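Local coordinates for protein ADP-ribosylating toxin CARDS (Mycoplasma pneumoniae, PDB 4TLV) that transfers the ADP-ribosyl group of NAD(+) to target proteins and causes vacuolation and epithelial damage in mammalian cells as the organism's main virulence factor, at residues A[9-14]-A[80-85]. Residues are numbered along the deposited sequence; the frame is centred on the assembly and turned at random.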
loop_
_atom_site.group_PDB
_atom_site.type_symbol
_atom_site.label_atom_id
_atom_site.label_comp_id
_atom_site.label_asym_id
_atom_site.label_seq_id
_atom_site.Cartn_x
_atom_site.Cartn_y
_atom_site.Cartn_z
ATOM N N PHE A 9 16.740 3.281 -1.308
ATOM C CA PHE A 9 16.360 4.562 -1.902
ATOM C C PHE A 9 14.901 4.890 -1.634
ATOM O O PHE A 9 14.033 3.996 -1.604
ATOM C CB PHE A 9 16.618 4.557 -3.420
ATOM C CG PHE A 9 18.080 4.598 -3.783
ATOM C CD1 PHE A 9 18.826 5.734 -3.542
ATOM C CD2 PHE A 9 18.705 3.494 -4.366
ATOM C CE1 PHE A 9 20.181 5.791 -3.858
ATOM C CE2 PHE A 9 20.061 3.542 -4.688
ATOM C CZ PHE A 9 20.796 4.686 -4.442
ATOM N N VAL A 10 14.640 6.170 -1.429
ATOM C CA VAL A 10 13.283 6.688 -1.377
ATOM C C VAL A 10 13.187 7.794 -2.435
ATOM O O VAL A 10 14.193 8.140 -3.052
ATOM C CB VAL A 10 12.900 7.209 0.032
ATOM C CG1 VAL A 10 12.813 6.050 1.031
ATOM C CG2 VAL A 10 13.871 8.274 0.533
ATOM N N TYR A 11 11.992 8.338 -2.648
ATOM C CA TYR A 11 11.750 9.249 -3.783
ATOM C C TYR A 11 10.883 10.411 -3.374
ATOM O O TYR A 11 10.006 10.276 -2.516
ATOM C CB TYR A 11 11.047 8.502 -4.925
ATOM C CG TYR A 11 11.878 7.349 -5.370
ATOM C CD1 TYR A 11 12.841 7.518 -6.353
ATOM C CD2 TYR A 11 11.753 6.098 -4.763
ATOM C CE1 TYR A 11 13.648 6.474 -6.738
ATOM C CE2 TYR A 11 12.579 5.043 -5.142
ATOM C CZ TYR A 11 13.521 5.251 -6.135
ATOM O OH TYR A 11 14.346 4.222 -6.540
ATOM N N ARG A 12 11.089 11.540 -4.035
ATOM C CA ARG A 12 10.330 12.733 -3.708
ATOM C C ARG A 12 10.204 13.608 -4.946
ATOM O O ARG A 12 11.200 13.874 -5.630
ATOM C CB ARG A 12 11.054 13.523 -2.614
ATOM C CG ARG A 12 10.283 14.780 -2.150
ATOM C CD ARG A 12 11.143 15.622 -1.192
ATOM N NE ARG A 12 10.607 16.977 -1.063
ATOM C CZ ARG A 12 9.615 17.317 -0.249
ATOM N NH1 ARG A 12 9.032 16.405 0.530
ATOM N NH2 ARG A 12 9.193 18.577 -0.226
ATOM N N VAL A 13 8.983 14.048 -5.230
ATOM C CA VAL A 13 8.745 14.986 -6.327
ATOM C C VAL A 13 8.738 16.393 -5.735
ATOM O O VAL A 13 8.059 16.656 -4.739
ATOM C CB VAL A 13 7.390 14.687 -7.034
ATOM C CG1 VAL A 13 7.048 15.772 -8.088
ATOM C CG2 VAL A 13 7.405 13.286 -7.663
ATOM N N ASP A 14 9.500 17.298 -6.337
ATOM C CA ASP A 14 9.660 18.636 -5.799
ATOM C C ASP A 14 9.803 19.578 -6.992
ATOM O O ASP A 14 10.402 19.214 -7.991
ATOM C CB ASP A 14 10.924 18.673 -4.928
ATOM C CG ASP A 14 10.932 19.818 -3.945
ATOM O OD1 ASP A 14 10.953 20.985 -4.385
ATOM O OD2 ASP A 14 10.952 19.552 -2.722
ATOM N N LEU A 80 11.572 14.443 -10.139
ATOM C CA LEU A 80 11.559 13.284 -9.256
ATOM C C LEU A 80 12.978 13.080 -8.778
ATOM O O LEU A 80 13.889 12.929 -9.591
ATOM C CB LEU A 80 11.107 12.048 -10.016
ATOM C CG LEU A 80 11.250 10.701 -9.295
ATOM C CD1 LEU A 80 10.243 10.616 -8.148
ATOM C CD2 LEU A 80 11.026 9.584 -10.285
ATOM N N TYR A 81 13.167 13.086 -7.463
ATOM C CA TYR A 81 14.483 12.854 -6.888
ATOM C C TYR A 81 14.603 11.484 -6.246
ATOM O O TYR A 81 13.706 11.049 -5.516
ATOM C CB TYR A 81 14.775 13.909 -5.834
ATOM C CG TYR A 81 14.923 15.267 -6.438
ATOM C CD1 TYR A 81 16.116 15.640 -7.051
ATOM C CD2 TYR A 81 13.876 16.177 -6.427
ATOM C CE1 TYR A 81 16.261 16.887 -7.615
ATOM C CE2 TYR A 81 14.013 17.428 -7.005
ATOM C CZ TYR A 81 15.208 17.777 -7.588
ATOM O OH TYR A 81 15.369 19.014 -8.165
ATOM N N GLU A 82 15.732 10.832 -6.508
ATOM C CA GLU A 82 16.067 9.549 -5.908
ATOM C C GLU A 82 17.068 9.812 -4.789
ATOM O O GLU A 82 18.117 10.410 -5.023
ATOM C CB GLU A 82 16.695 8.648 -6.967
ATOM C CG GLU A 82 17.201 7.322 -6.429
ATOM C CD GLU A 82 17.862 6.490 -7.521
ATOM O OE1 GLU A 82 18.935 6.889 -7.996
ATOM O OE2 GLU A 82 17.293 5.459 -7.902
ATOM N N ILE A 83 16.743 9.365 -3.573
ATOM C CA ILE A 83 17.447 9.782 -2.369
ATOM C C ILE A 83 17.867 8.554 -1.561
ATOM O O ILE A 83 17.017 7.742 -1.190
ATOM C CB ILE A 83 16.510 10.647 -1.477
ATOM C CG1 ILE A 83 15.939 11.841 -2.259
ATOM C CG2 ILE A 83 17.205 11.076 -0.186
ATOM C CD1 ILE A 83 14.708 12.495 -1.598
ATOM N N ARG A 84 19.165 8.422 -1.284
ATOM C CA ARG A 84 19.652 7.312 -0.477
ATOM C C ARG A 84 19.173 7.525 0.946
ATOM O O ARG A 84 19.387 8.584 1.524
ATOM C CB ARG A 84 21.194 7.200 -0.504
ATOM C CG ARG A 84 21.770 6.091 0.377
ATOM C CD ARG A 84 23.331 6.008 0.295
ATOM N NE ARG A 84 23.935 7.343 0.259
ATOM C CZ ARG A 84 24.070 8.138 1.316
ATOM N NH1 ARG A 84 23.678 7.730 2.525
ATOM N NH2 ARG A 84 24.591 9.352 1.164
ATOM N N ALA A 85 18.531 6.504 1.504
ATOM C CA ALA A 85 18.019 6.568 2.873
ATOM C C ALA A 85 19.092 6.185 3.894
ATOM O O ALA A 85 19.985 5.405 3.596
ATOM C CB ALA A 85 16.822 5.655 3.020
#
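V10 and R12 each pair with the opposite strand through both backbone groups, V10 with I83 and R12 with Y81, in two antiparallel hydrogen-bonded pairs. The bond from V10 N to I83 O spans 2.9 Å and is nearly straight at 170°, while Y81 N gives R12 O one of 2.8 Å. At the non-hydrogen-bonded pair between them, CA of Y11 approaches Y81 O in a CA-H...O contact.

E82 lies among rings on the face of F9 and Y11. Its extended chain, CG anti to the backbone N (175°), carries the carboxylate over one face of the F9 ring, planes 22° apart. Y11 lies alongside, and Y11 OH makes only a weak bond of 3.5 Å to E82 OE2; OE1 is met by R147 in a salt bridge and by S148, which would favour a charged carboxylate.

Strand 9-14 pairs with 76-84 in the antiparallel sheet of the mART domain, 146-156 lying beyond 76-84; its other side meets strand 49-53 through Y11 and S53. V13 and L80 suit the buried face they share, since their branched side chains fill it without a polar group to satisfy; L80 CD1 meets V13 CG2 at 3.9 Å.

On the other face, the R12 guanidinium, with D14 OD2 at its edge and in its plane, gives NE (3.1 Å) and NH2 to that one oxygen, while NH1 reaches S51 O. CB of D14 abuts the Y81 ring edge.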